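Local coordinates for AB hydrolase-1 domain-containing protein (Parabacteroides distasonis, PDB 4Q34), which is probably an esterase of the alpha/beta hydrolase family, its substrate and exact reaction not established, at residues A[38-43]-A[80-85]; A[73-78]-A[305-310]; A[59-64]-A[299-304]; A[163-168]-A[189-194]. One frame throughout, in Å; residues are numbered along the deposited sequence. Where two conformers were deposited one is given.

Interaction 1 of 4, residues A[38-43]-A[80-85]; sequences YQKPVG and RFCVYL
Different first torsions set two tyrosines of adjacent strands side by side: Tyr-38 holds CG between its backbone N and carbonyl carbon (chi1 76°), whereas Tyr-84 carries its ring anti to the carbonyl carbon (chi1 -70°). The outcome illustrates how a non-hydrogen-bonded antiparallel pair can be filled by a CB instead of by a ring stack. Tyr-38 CB sits over one face of the Tyr-84 ring, shifted toward its CD2-CE2 rim and 3.6 Å from the centroid, a CH-pi contact; the rings themselves, with planes at 18°, are slid so far apart that they barely overlap. On the same flank Lys-40 lays CB and CG against Cys-82 SG, then runs on extended until CE comes within 3.6 Å of Tyr-84 OH. With an alanine replacing Tyr-84, Tyr-38 CB is likely to lose the ring face it rests on, and a gap would probably open beside the lysine chain. Gln-39 and Val-83 form the neighbouring hydrogen-bonded pair, Gln-39 N reaching Val-83 O at 2.9 Å and Val-83 N reaching Gln-39 O at 3.0 Å. At its strand end Pro-41 CG presses on Arg-80 C at 3.4 Å, and in the loops beyond, Arg-80 NE gives an almost straight 2.8 Å bond to Gly-43 O, which lies in the guanidinium plane. Strand 28-41 thus joins strand 83-87, itself parallel to strand 49-52 on its other side, while helix 72-78, closed by a Schellman motif with Arg-80 as C-prime residue, covers Gln-39 and Pro-41.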
loop_
_atom_site.group_PDB
_atom_site.type_symbol
_atom_site.label_atom_id
_atom_site.label_comp_id
_atom_site.label_asym_id
_atom_site.label_seq_id
_atom_site.Cartn_x
_atom_site.Cartn_y
_atom_site.Cartn_z
ATOM N N TYR A 38 1.252 6.220 8.685
ATOM C CA TYR A 38 1.688 6.403 10.048
ATOM C C TYR A 38 0.508 6.522 10.987
ATOM O O TYR A 38 -0.579 6.967 10.614
ATOM C CB TYR A 38 2.615 7.631 10.199
ATOM C CG TYR A 38 1.844 8.941 10.162
ATOM C CD1 TYR A 38 1.524 9.550 8.947
ATOM C CD2 TYR A 38 1.363 9.526 11.336
ATOM C CE1 TYR A 38 0.781 10.718 8.901
ATOM C CE2 TYR A 38 0.624 10.690 11.294
ATOM C CZ TYR A 38 0.326 11.273 10.079
ATOM O OH TYR A 38 -0.404 12.446 10.067
ATOM N N GLN A 39 0.743 6.131 12.230
ATOM C CA GLN A 39 -0.261 6.346 13.281
ATOM C C GLN A 39 0.436 6.801 14.529
ATOM O O GLN A 39 1.468 6.218 14.915
ATOM C CB GLN A 39 -0.984 5.005 13.543
ATOM C CG GLN A 39 -1.723 4.445 12.347
ATOM C CD GLN A 39 -2.495 3.195 12.672
ATOM O OE1 GLN A 39 -1.919 2.112 12.900
ATOM N NE2 GLN A 39 -3.805 3.308 12.631
ATOM N N LYS A 40 -0.102 7.861 15.157
ATOM C CA LYS A 40 0.407 8.408 16.402
ATOM C C LYS A 40 -0.624 8.109 17.484
ATOM O O LYS A 40 -1.787 8.515 17.361
ATOM C CB LYS A 40 0.559 9.937 16.314
ATOM C CG LYS A 40 1.401 10.390 15.147
ATOM C CD LYS A 40 1.954 11.794 15.364
ATOM C CE LYS A 40 2.739 12.254 14.138
ATOM N NZ LYS A 40 2.985 13.727 14.138
ATOM N N PRO A 41 -0.240 7.359 18.508
ATOM C CA PRO A 41 -1.139 7.104 19.623
ATOM C C PRO A 41 -1.259 8.276 20.568
ATOM O O PRO A 41 -0.373 9.148 20.630
ATOM C CB PRO A 41 -0.513 5.918 20.319
ATOM C CG PRO A 41 0.967 6.056 20.066
ATOM C CD PRO A 41 1.101 6.789 18.732
ATOM N N VAL A 42 -2.369 8.308 21.284
ATOM C CA VAL A 42 -2.491 9.182 22.438
ATOM C C VAL A 42 -1.363 8.873 23.406
ATOM O O VAL A 42 -1.056 7.705 23.676
ATOM C CB VAL A 42 -3.854 9.009 23.128
ATOM C CG1 VAL A 42 -3.933 9.784 24.462
ATOM C CG2 VAL A 42 -4.968 9.497 22.213
ATOM N N GLY A 43 -0.716 9.933 23.867
ATOM C CA GLY A 43 0.369 9.813 24.826
ATOM C C GLY A 43 1.639 9.182 24.258
ATOM O O GLY A 43 2.335 8.459 24.969
ATOM N N ARG A 80 2.149 2.519 22.736
ATOM C CA ARG A 80 2.244 3.976 22.700
ATOM C C ARG A 80 3.390 4.543 21.890
ATOM O O ARG A 80 3.832 5.645 22.162
ATOM C CB ARG A 80 2.222 4.572 24.107
ATOM C CG ARG A 80 0.955 4.248 24.878
ATOM C CD ARG A 80 0.705 5.254 26.014
ATOM N NE ARG A 80 1.926 6.004 26.350
ATOM C CZ ARG A 80 2.842 5.655 27.255
ATOM N NH1 ARG A 80 2.702 4.568 28.006
ATOM N NH2 ARG A 80 3.903 6.423 27.423
ATOM N N PHE A 81 3.891 3.773 20.921
ATOM C CA PHE A 81 4.836 4.306 19.955
ATOM C C PHE A 81 4.083 4.828 18.720
ATOM O O PHE A 81 3.144 4.176 18.225
ATOM C CB PHE A 81 5.833 3.257 19.475
ATOM C CG PHE A 81 6.800 2.773 20.520
ATOM C CD1 PHE A 81 6.437 1.730 21.367
ATOM C CD2 PHE A 81 8.074 3.326 20.642
ATOM C CE1 PHE A 81 7.324 1.254 22.309
ATOM C CE2 PHE A 81 8.976 2.828 21.566
ATOM C CZ PHE A 81 8.587 1.781 22.400
ATOM N N CYS A 82 4.554 5.964 18.188
ATOM C CA CYS A 82 4.238 6.348 16.810
ATOM C C CYS A 82 4.860 5.334 15.896
ATOM O O CYS A 82 6.044 5.008 16.063
ATOM C CB CYS A 82 4.755 7.738 16.430
ATOM S SG CYS A 82 4.100 9.033 17.474
ATOM N N VAL A 83 4.081 4.843 14.946
ATOM C CA VAL A 83 4.554 3.825 14.052
ATOM C C VAL A 83 4.419 4.326 12.601
ATOM O O VAL A 83 3.329 4.724 12.190
ATOM C CB VAL A 83 3.775 2.507 14.219
ATOM C CG1 VAL A 83 4.100 1.546 13.121
ATOM C CG2 VAL A 83 4.019 1.880 15.596
ATOM N N TYR A 84 5.521 4.215 11.841
ATOM C CA TYR A 84 5.600 4.568 10.445
ATOM C C TYR A 84 5.888 3.314 9.654
ATOM O O TYR A 84 6.939 2.709 9.799
ATOM C CB TYR A 84 6.708 5.613 10.206
ATOM C CG TYR A 84 6.384 6.947 10.760
ATOM C CD1 TYR A 84 6.420 7.173 12.117
ATOM C CD2 TYR A 84 5.992 7.997 9.910
ATOM C CE1 TYR A 84 6.069 8.426 12.640
ATOM C CE2 TYR A 84 5.660 9.241 10.423
ATOM C CZ TYR A 84 5.682 9.441 11.773
ATOM O OH TYR A 84 5.344 10.684 12.244
ATOM N N LEU A 85 4.930 2.887 8.848
ATOM C CA LEU A 85 5.106 1.717 7.972
ATOM C C LEU A 85 5.438 2.229 6.572
ATOM O O LEU A 85 4.750 3.123 6.066
ATOM C CB LEU A 85 3.816 0.869 7.919
ATOM C CG LEU A 85 3.427 -0.072 9.089
ATOM C CD1 LEU A 85 2.668 -1.284 8.590
ATOM C CD2 LEU A 85 4.615 -0.548 9.917
#

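Interaction 2 of 4, residues A[73-78]-A[305-310]; sequences QNIFLR and NNIEVA
Ile-75 and Phe-76 converge on one small residue, Ala-310, and there the two helices meet most closely. CG2 of Ile-75 is 3.8 Å from Ala-310 CB, and the far CE2-CZ side of the Phe-76 ring touches the same methyl, CZ again at 3.8 Å. The ring also turns its edge to the backbone of the second helix, with Ala-310 O near the ring plane and 3.7 Å from CZ. Within its own helix, Ile-75 CG2 lies against one face of that ring near the rim, so the isoleucine and the phenylalanine present a joint apolar surface to the alanine methyl. The contact is looser toward the start of helix 306-319. Here Ile-75 CD1 reaches Ile-307 CG1 only at 4.3 Å, beside solvent, and the Ile-75 side chain crosses that of Asn-306 obliquely, CD1 lying 4.0 Å from ND2. That amide is engaged with other partners: Asn-306 CG stands between the backbone N and the carbonyl carbon (chi1 70°), and ND2 binds the carbonyl oxygens of Met-301 and Glu-70. No hydrogen bond links the two segments. Their axes, 11.0 Å apart at closest approach and inclined at 45°, are bridged by side chains alone, the isoleucine and phenylalanine spanning the distance to a small alanine. Phe-76 reaches Val-83 of the sheet and meets Phe-72 of its own helix edge-to-face. Such pairing of the helix after an early parallel strand with the final helix, on one side of the central sheet, is characteristic of the alpha/beta hydrolase fold.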
loop_
_atom_site.group_PDB
_atom_site.type_symbol
_atom_site.label_atom_id
_atom_site.label_comp_id
_atom_site.label_asym_id
_atom_site.label_seq_id
_atom_site.Cartn_x
_atom_site.Cartn_y
_atom_site.Cartn_z
ATOM N N GLN A 73 2.744 -3.410 13.666
ATOM C CA GLN A 73 2.004 -2.177 13.454
ATOM C C GLN A 73 1.025 -1.898 14.630
ATOM O O GLN A 73 0.967 -0.779 15.171
ATOM C CB GLN A 73 1.237 -2.222 12.138
ATOM C CG GLN A 73 0.451 -0.934 11.874
ATOM C CD GLN A 73 -0.181 -0.894 10.500
ATOM O OE1 GLN A 73 -0.521 -1.908 9.938
ATOM N NE2 GLN A 73 -0.269 0.305 9.912
ATOM N N ASN A 74 0.212 -2.905 14.963
ATOM C CA ASN A 74 -0.755 -2.812 16.038
ATOM C C ASN A 74 -0.119 -2.929 17.423
ATOM O O ASN A 74 -0.477 -2.156 18.349
ATOM C CB ASN A 74 -1.829 -3.883 15.900
ATOM C CG ASN A 74 -2.803 -3.619 14.766
ATOM O OD1 ASN A 74 -2.498 -2.924 13.773
ATOM N ND2 ASN A 74 -3.974 -4.193 14.895
ATOM N N ILE A 75 0.806 -3.869 17.562
ATOM C CA ILE A 75 1.410 -4.141 18.860
ATOM C C ILE A 75 2.157 -2.921 19.412
ATOM O O ILE A 75 2.002 -2.563 20.577
ATOM C CB ILE A 75 2.364 -5.331 18.764
ATOM C CG1 ILE A 75 1.573 -6.602 18.503
ATOM C CG2 ILE A 75 3.227 -5.493 20.051
ATOM C CD1 ILE A 75 2.412 -7.775 18.029
ATOM N N PHE A 76 2.970 -2.273 18.580
ATOM C CA PHE A 76 3.736 -1.124 19.046
ATOM C C PHE A 76 2.921 0.148 19.159
ATOM O O PHE A 76 3.213 0.953 20.023
ATOM C CB PHE A 76 5.047 -0.966 18.267
ATOM C CG PHE A 76 6.054 -1.999 18.692
ATOM C CD1 PHE A 76 6.754 -1.828 19.886
ATOM C CD2 PHE A 76 6.148 -3.204 18.023
ATOM C CE1 PHE A 76 7.611 -2.795 20.338
ATOM C CE2 PHE A 76 7.020 -4.212 18.473
ATOM C CZ PHE A 76 7.736 -4.009 19.638
ATOM N N LEU A 77 1.862 0.277 18.345
ATOM C CA LEU A 77 0.923 1.381 18.516
ATOM C C LEU A 77 0.232 1.259 19.868
ATOM O O LEU A 77 0.088 2.258 20.587
ATOM C CB LEU A 77 -0.123 1.350 17.391
ATOM C CG LEU A 77 -1.138 2.488 17.415
ATOM C CD1 LEU A 77 -0.431 3.824 17.290
ATOM C CD2 LEU A 77 -2.152 2.273 16.297
ATOM N N ARG A 78 -0.155 0.046 20.231
ATOM C CA ARG A 78 -0.798 -0.205 21.535
ATOM C C ARG A 78 0.130 0.125 22.704
ATOM O O ARG A 78 -0.317 0.568 23.780
ATOM C CB ARG A 78 -1.303 -1.648 21.610
ATOM C CG ARG A 78 -2.126 -1.889 22.851
ATOM C CD ARG A 78 -2.780 -3.265 22.809
ATOM N NE ARG A 78 -3.827 -3.305 21.789
ATOM C CZ ARG A 78 -3.752 -3.994 20.657
ATOM N NH1 ARG A 78 -2.716 -4.787 20.422
ATOM N NH2 ARG A 78 -4.762 -3.926 19.796
ATOM N N ASN A 305 4.739 -16.687 17.804
ATOM C CA ASN A 305 5.199 -16.141 19.095
ATOM C C ASN A 305 5.646 -14.687 18.958
ATOM O O ASN A 305 6.532 -14.232 19.691
ATOM C CB ASN A 305 6.366 -16.990 19.648
ATOM C CG ASN A 305 7.579 -17.001 18.734
ATOM O OD1 ASN A 305 7.535 -16.523 17.596
ATOM N ND2 ASN A 305 8.690 -17.497 19.244
ATOM N N ASN A 306 5.063 -13.972 18.011
ATOM C CA ASN A 306 5.541 -12.622 17.721
ATOM C C ASN A 306 5.370 -11.632 18.878
ATOM O O ASN A 306 6.102 -10.646 18.968
ATOM C CB ASN A 306 4.990 -12.053 16.417
ATOM C CG ASN A 306 3.505 -11.729 16.461
ATOM O OD1 ASN A 306 2.742 -12.247 17.248
ATOM N ND2 ASN A 306 3.094 -10.817 15.565
ATOM N N ILE A 307 4.426 -11.912 19.775
ATOM C CA ILE A 307 4.301 -11.057 20.954
ATOM C C ILE A 307 5.554 -11.183 21.828
ATOM O O ILE A 307 6.068 -10.219 22.369
ATOM C CB ILE A 307 2.982 -11.325 21.729
ATOM C CG1 ILE A 307 1.768 -10.937 20.848
ATOM C CG2 ILE A 307 2.997 -10.585 23.064
ATOM C CD1 ILE A 307 0.396 -11.359 21.369
ATOM N N GLU A 308 6.025 -12.405 22.024
ATOM C CA GLU A 308 7.257 -12.643 22.758
ATOM C C GLU A 308 8.424 -11.976 22.039
ATOM O O GLU A 308 9.328 -11.443 22.676
ATOM C CB GLU A 308 7.530 -14.154 22.919
ATOM C CG GLU A 308 6.415 -14.910 23.636
ATOM C CD GLU A 308 6.700 -16.403 23.763
ATOM O OE1 GLU A 308 7.754 -16.775 24.291
ATOM O OE2 GLU A 308 5.854 -17.208 23.335
ATOM N N VAL A 309 8.410 -11.997 20.698
ATOM C CA VAL A 309 9.479 -11.359 19.900
ATOM C C VAL A 309 9.405 -9.825 20.171
ATOM O O VAL A 309 10.422 -9.182 20.436
ATOM C CB VAL A 309 9.327 -11.701 18.417
ATOM C CG1 VAL A 309 10.344 -10.952 17.583
ATOM C CG2 VAL A 309 9.485 -13.224 18.164
ATOM N N ALA A 310 8.188 -9.305 20.194
ATOM C CA ALA A 310 7.951 -7.878 20.468
ATOM C C ALA A 310 8.418 -7.513 21.879
ATOM O O ALA A 310 9.031 -6.480 22.077
ATOM C CB ALA A 310 6.487 -7.514 20.276
#

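Interaction 3 of 4, residues A[59-64]-A[299-304]; sequences SKTWET and FPMSDL
The indole of Trp-62 receives Thr-61 CG2 and the selenium of Met-301 on the same face, the methyl toward the rim of the ring system and the selenium farther above. This is a Met-aromatic contact, here with the deposited selenomethionine, in which SE lies 5.0 Å from the centroid of the six-membered ring and 25° off its normal. The nearer carbons do the actual packing: Met-301 CG approaches Trp-62 CE3 obliquely at 3.7 Å, and CE rests 3.9 Å from CZ3. The bend at chi2 (-67°) carries SE to 3.9 Å from Thr-61 CG2, and the bend at chi3 turns CE back to the indole. The same methyl of Thr-61 meets the Phe-299 ring obliquely, at 4.3 Å from CD2; that ring is packed edge-to-face with His-175 and Phe-116. The contact therefore joins the loop after strand 49-52 to the loop before the last helix, beside His-175 at the end of strand 170-175. In alpha/beta hydrolases the active site lies at the C-terminal ends of the parallel strands, where loops such as these are likely to line it, although no catalytic role is established for the residues here. A polar link completes the apolar one: a water donates to Thr-61 O at 2.8 Å and is also hydrogen-bonded to Ser-302 OG at 2.6 Å.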
loop_
_atom_site.group_PDB
_atom_site.type_symbol
_atom_site.label_atom_id
_atom_site.label_comp_id
_atom_site.label_asym_id
_atom_site.label_seq_id
_atom_site.Cartn_x
_atom_site.Cartn_y
_atom_site.Cartn_z
ATOM N N SER A 59 5.063 -3.176 3.240
ATOM C CA SER A 59 4.702 -2.871 4.610
ATOM C C SER A 59 3.990 -4.021 5.317
ATOM O O SER A 59 4.035 -4.078 6.544
ATOM C CB SER A 59 3.807 -1.631 4.627
ATOM O OG SER A 59 2.608 -1.842 3.920
ATOM N N LYS A 60 3.282 -4.879 4.569
ATOM C CA LYS A 60 2.580 -6.040 5.122
ATOM C C LYS A 60 3.445 -6.954 6.003
ATOM O O LYS A 60 2.924 -7.594 6.919
ATOM C CB LYS A 60 1.938 -6.810 3.955
ATOM C CG LYS A 60 1.078 -8.014 4.244
ATOM C CD LYS A 60 0.066 -7.850 5.321
ATOM C CE LYS A 60 -1.207 -8.638 5.047
ATOM N NZ LYS A 60 -1.543 -9.538 6.135
ATOM N N THR A 61 4.757 -6.937 5.770
ATOM C CA THR A 61 5.739 -7.563 6.652
ATOM C C THR A 61 5.402 -7.366 8.113
ATOM O O THR A 61 5.527 -8.256 8.897
ATOM C CB THR A 61 7.130 -6.985 6.407
ATOM O OG1 THR A 61 7.492 -7.226 5.037
ATOM C CG2 THR A 61 8.159 -7.599 7.335
ATOM N N TRP A 62 4.993 -6.159 8.439
ATOM C CA TRP A 62 4.769 -5.704 9.801
ATOM C C TRP A 62 3.310 -5.546 10.192
ATOM O O TRP A 62 3.036 -5.100 11.310
ATOM C CB TRP A 62 5.419 -4.295 9.929
ATOM C CG TRP A 62 6.782 -4.194 9.401
ATOM C CD1 TRP A 62 7.161 -3.638 8.213
ATOM C CD2 TRP A 62 7.980 -4.637 10.037
ATOM N NE1 TRP A 62 8.521 -3.748 8.060
ATOM C CE2 TRP A 62 9.048 -4.367 9.165
ATOM C CE3 TRP A 62 8.251 -5.281 11.262
ATOM C CZ2 TRP A 62 10.384 -4.654 9.505
ATOM C CZ3 TRP A 62 9.563 -5.537 11.612
ATOM C CH2 TRP A 62 10.614 -5.265 10.725
ATOM N N GLU A 63 2.383 -5.860 9.287
ATOM C CA GLU A 63 0.960 -5.701 9.517
ATOM C C GLU A 63 0.358 -7.038 10.033
ATOM O O GLU A 63 1.024 -7.817 10.695
ATOM C CB GLU A 63 0.270 -5.202 8.246
ATOM C CG GLU A 63 0.851 -3.899 7.741
ATOM C CD GLU A 63 0.380 -3.469 6.338
ATOM O OE1 GLU A 63 -0.456 -4.185 5.735
ATOM O OE2 GLU A 63 0.828 -2.383 5.849
ATOM N N THR A 64 -0.899 -7.301 9.718
ATOM C CA THR A 64 -1.514 -8.561 10.103
ATOM C C THR A 64 -0.665 -9.722 9.624
ATOM O O THR A 64 -0.160 -9.729 8.479
ATOM C CB THR A 64 -2.960 -8.675 9.539
ATOM O OG1 THR A 64 -3.699 -7.483 9.876
ATOM C CG2 THR A 64 -3.669 -9.861 10.085
ATOM N N PHE A 299 10.805 -14.576 9.385
ATOM C CA PHE A 299 9.917 -13.447 9.781
ATOM C C PHE A 299 9.464 -13.529 11.254
ATOM O O PHE A 299 8.283 -13.777 11.520
ATOM C CB PHE A 299 8.647 -13.399 8.953
ATOM C CG PHE A 299 8.827 -13.040 7.527
ATOM C CD1 PHE A 299 9.400 -13.915 6.644
ATOM C CD2 PHE A 299 8.331 -11.864 7.019
ATOM C CE1 PHE A 299 9.564 -13.594 5.322
ATOM C CE2 PHE A 299 8.461 -11.544 5.683
ATOM C CZ PHE A 299 9.100 -12.420 4.827
ATOM N N PRO A 300 10.384 -13.317 12.189
ATOM C CA PRO A 300 9.975 -13.470 13.595
ATOM C C PRO A 300 8.898 -12.507 14.040
ATOM O O PRO A 300 8.108 -12.833 14.940
ATOM C CB PRO A 300 11.277 -13.186 14.368
ATOM C CG PRO A 300 12.365 -13.497 13.404
ATOM C CD PRO A 300 11.831 -13.095 12.074
HETATM N N MSE A 301 8.826 -11.357 13.390
HETATM C CA MSE A 301 7.796 -10.354 13.702
HETATM C C MSE A 301 6.414 -10.790 13.381
HETATM O O MSE A 301 5.479 -10.186 13.898
HETATM C CB MSE A 301 8.115 -8.970 13.014
HETATM C CG MSE A 301 7.868 -8.922 11.492
HETATM SE SE MSE A 301 9.010 -9.996 10.353
HETATM C CE MSE A 301 10.660 -9.149 10.777
ATOM N N SER A 302 6.214 -11.814 12.529
ATOM C CA SER A 302 4.839 -12.288 12.188
ATOM C C SER A 302 4.592 -13.750 12.577
ATOM O O SER A 302 3.522 -14.295 12.327
ATOM C CB SER A 302 4.506 -12.049 10.696
ATOM O OG SER A 302 5.450 -12.663 9.812
ATOM N N ASP A 303 5.603 -14.366 13.170
ATOM C CA ASP A 303 5.494 -15.757 13.632
ATOM C C ASP A 303 4.451 -15.887 14.768
ATOM O O ASP A 303 4.026 -14.890 15.349
ATOM C CB ASP A 303 6.853 -16.244 14.128
ATOM C CG ASP A 303 7.818 -16.600 13.007
ATOM O OD1 ASP A 303 7.425 -16.778 11.822
ATOM O OD2 ASP A 303 9.019 -16.701 13.332
ATOM N N LEU A 304 4.103 -17.125 15.122
ATOM C CA LEU A 304 3.090 -17.386 16.161
ATOM C C LEU A 304 3.445 -16.810 17.499
ATOM O O LEU A 304 2.528 -16.469 18.249
ATOM C CB LEU A 304 2.823 -18.885 16.313
ATOM C CG LEU A 304 2.181 -19.535 15.075
ATOM C CD1 LEU A 304 2.157 -21.057 15.281
ATOM C CD2 LEU A 304 0.769 -19.017 14.832
HETATM O O HOH W 1 5.072 -10.882 7.893
#

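Interaction 4 of 4, residues A[163-168]-A[189-194]; sequences LFDKIG and TRNIKA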
loop_
_atom_site.group_PDB
_atom_site.type_symbol
_atom_site.label_atom_id
_atom_site.label_comp_id
_atom_site.label_asym_id
_atom_site.label_seq_id
_atom_site.Cartn_x
_atom_site.Cartn_y
_atom_site.Cartn_z
ATOM N N LEU A 163 12.747 10.546 5.111
ATOM C CA LEU A 163 11.718 10.317 6.111
ATOM C C LEU A 163 12.194 10.660 7.516
ATOM O O LEU A 163 11.489 11.346 8.250
ATOM C CB LEU A 163 11.285 8.853 6.095
ATOM C CG LEU A 163 10.262 8.438 7.155
ATOM C CD1 LEU A 163 9.025 9.340 7.120
ATOM C CD2 LEU A 163 9.914 6.944 6.944
ATOM N N PHE A 164 13.380 10.168 7.903
ATOM C CA PHE A 164 13.940 10.497 9.202
ATOM C C PHE A 164 14.196 11.990 9.335
ATOM O O PHE A 164 13.992 12.567 10.378
ATOM C CB PHE A 164 15.208 9.706 9.485
ATOM C CG PHE A 164 14.928 8.320 9.986
ATOM C CD1 PHE A 164 14.533 8.115 11.294
ATOM C CD2 PHE A 164 14.998 7.242 9.149
ATOM C CE1 PHE A 164 14.228 6.851 11.767
ATOM C CE2 PHE A 164 14.745 5.964 9.622
ATOM C CZ PHE A 164 14.336 5.780 10.928
ATOM N N ASP A 165 14.640 12.621 8.269
ATOM C CA ASP A 165 14.817 14.073 8.333
ATOM C C ASP A 165 13.521 14.813 8.597
ATOM O O ASP A 165 13.507 15.848 9.300
ATOM C CB ASP A 165 15.465 14.560 7.050
ATOM C CG ASP A 165 16.968 14.246 6.989
ATOM O OD1 ASP A 165 17.562 13.781 7.998
ATOM O OD2 ASP A 165 17.542 14.491 5.904
ATOM N N LYS A 166 12.445 14.324 8.029
ATOM C CA LYS A 166 11.131 14.919 8.165
ATOM C C LYS A 166 10.551 14.762 9.572
ATOM O O LYS A 166 10.048 15.726 10.137
ATOM C CB LYS A 166 10.164 14.315 7.153
ATOM C CG LYS A 166 8.729 14.816 7.171
ATOM C CD LYS A 166 7.868 14.059 6.159
ATOM C CE LYS A 166 6.397 14.394 6.314
ATOM N NZ LYS A 166 6.128 15.833 5.991
ATOM N N ILE A 167 10.579 13.541 10.104
ATOM C CA ILE A 167 9.858 13.244 11.335
ATOM C C ILE A 167 10.662 13.408 12.599
ATOM O O ILE A 167 10.103 13.347 13.704
ATOM C CB ILE A 167 9.223 11.846 11.309
ATOM C CG1 ILE A 167 10.270 10.718 11.337
ATOM C CG2 ILE A 167 8.340 11.733 10.094
ATOM C CD1 ILE A 167 9.618 9.354 11.500
ATOM N N GLY A 168 11.962 13.605 12.477
ATOM C CA GLY A 168 12.800 13.774 13.655
ATOM C C GLY A 168 13.405 12.486 14.158
ATOM O O GLY A 168 13.256 11.405 13.524
ATOM N N THR A 189 21.606 10.555 7.544
ATOM C CA THR A 189 20.731 11.318 8.410
ATOM C C THR A 189 21.321 11.316 9.805
ATOM O O THR A 189 22.012 10.370 10.179
ATOM C CB THR A 189 19.305 10.749 8.403
ATOM O OG1 THR A 189 18.480 11.541 9.270
ATOM C CG2 THR A 189 19.248 9.330 8.946
ATOM N N ARG A 190 21.062 12.401 10.544
ATOM C CA ARG A 190 21.366 12.518 11.964
ATOM C C ARG A 190 20.294 11.909 12.853
ATOM O O ARG A 190 20.529 11.665 14.035
ATOM C CB ARG A 190 21.523 14.004 12.339
ATOM C CG ARG A 190 22.822 14.640 11.879
ATOM C CD ARG A 190 23.992 14.354 12.823
ATOM N NE ARG A 190 23.942 15.162 14.039
ATOM C CZ ARG A 190 24.803 15.034 15.042
ATOM N NH1 ARG A 190 25.776 14.137 14.969
ATOM N NH2 ARG A 190 24.692 15.803 16.109
ATOM N N ASN A 191 19.134 11.617 12.273
ATOM C CA ASN A 191 17.931 11.327 13.030
ATOM C C ASN A 191 17.629 9.833 13.293
ATOM O O ASN A 191 16.521 9.489 13.704
ATOM C CB ASN A 191 16.761 11.980 12.359
ATOM C CG ASN A 191 16.669 13.457 12.700
ATOM O OD1 ASN A 191 17.381 13.939 13.599
ATOM N ND2 ASN A 191 15.750 14.164 12.063
ATOM N N ILE A 192 18.597 8.952 13.063
ATOM C CA ILE A 192 18.459 7.556 13.512
ATOM C C ILE A 192 19.104 7.406 14.879
ATOM O O ILE A 192 20.325 7.516 15.045
ATOM C CB ILE A 192 19.053 6.552 12.493
ATOM C CG1 ILE A 192 18.137 6.473 11.286
ATOM C CG2 ILE A 192 19.176 5.159 13.138
ATOM C CD1 ILE A 192 18.792 5.886 10.057
ATOM N N LYS A 193 18.284 7.120 15.877
ATOM C CA LYS A 193 18.789 6.985 17.240
ATOM C C LYS A 193 19.323 5.561 17.548
ATOM O O LYS A 193 20.052 5.383 18.505
ATOM C CB LYS A 193 17.677 7.313 18.263
ATOM C CG LYS A 193 17.201 8.773 18.292
ATOM C CD LYS A 193 18.200 9.673 18.988
ATOM C CE LYS A 193 18.265 9.412 20.498
ATOM N NZ LYS A 193 19.117 10.459 21.131
ATOM N N ALA A 194 18.873 4.584 16.767
ATOM C CA ALA A 194 19.116 3.159 17.032
ATOM C C ALA A 194 18.555 2.379 15.885
ATOM O O ALA A 194 17.655 2.838 15.163
ATOM C CB ALA A 194 18.496 2.687 18.352
HETATM O O HOH W 2 19.718 14.644 9.545
#
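An ST turn at Thr-189, just ahead of parallel strand 192-198, docks on the last turn of helix 153-167 through Phe-164 and Asp-165, where a helix packs against the central sheet of the alpha/beta hydrolase fold. It serves as an example of one hydroxyl acting in two directions. Thr-189 OG1 accepts from Asn-191 N at 3.1 Å, which makes the turn, and donates to Asp-165 OD1 at 2.7 Å, meeting it on the syn side but 33° out of the carboxylate plane. OG1 lies anti to the threonine's own backbone N, the position from which it can serve both. A water adds a second tie, donating to Asp-165 OD1 and accepting from Arg-190 N. Asn-191 then seals the end of the helix: ND2 gives Phe-164 O a 2.9 Å bond at 163°, with the oxygen close to the amide plane. Gly-168 N reaches that carbonyl oxygen from the opposite face of its plane, so two donors grip it where the helix ends. The phenylalanine side chain itself points toward the strand, its CB 4.0 Å from Asn-191 CB and its ring edge-to-face with Phe-172. A serine in place of Phe-164 would probably leave Ile-192 without the ring it covers and Phe-172 without its aromatic partner, opening a gap between helix and strand. The apolar contact is strikingly well centred: Ile-192 CG1 stands 3.6 Å from the Phe-164 ring centroid, only 3° off the normal, in a CH-pi contact.

How the interactions relate
Three contacts form one connected region, and the fourth involves a helix on the opposite face of the sheet from helix 72-78. Interactions 2 and 3 are neighbours, centres about 9 Å apart, joined by a probable hydrogen bond from Gln-73 N to Trp-62 O. Interaction 1 lies about 13 Å from interaction 2; its segment 80-85 follows helix 72-78. Its Leu-85 packs on Ser-59, Trp-62 and Glu-63 of interaction 3, and all three touch the second subunit. Interactions 2 and 3, their segments alternating, join the chain's first quarter to its end. Interaction 4, nested inside their loops about 23 and 24 Å away, touches interaction 1 where Ile-167 of helix 153-167 packs on Tyr-84.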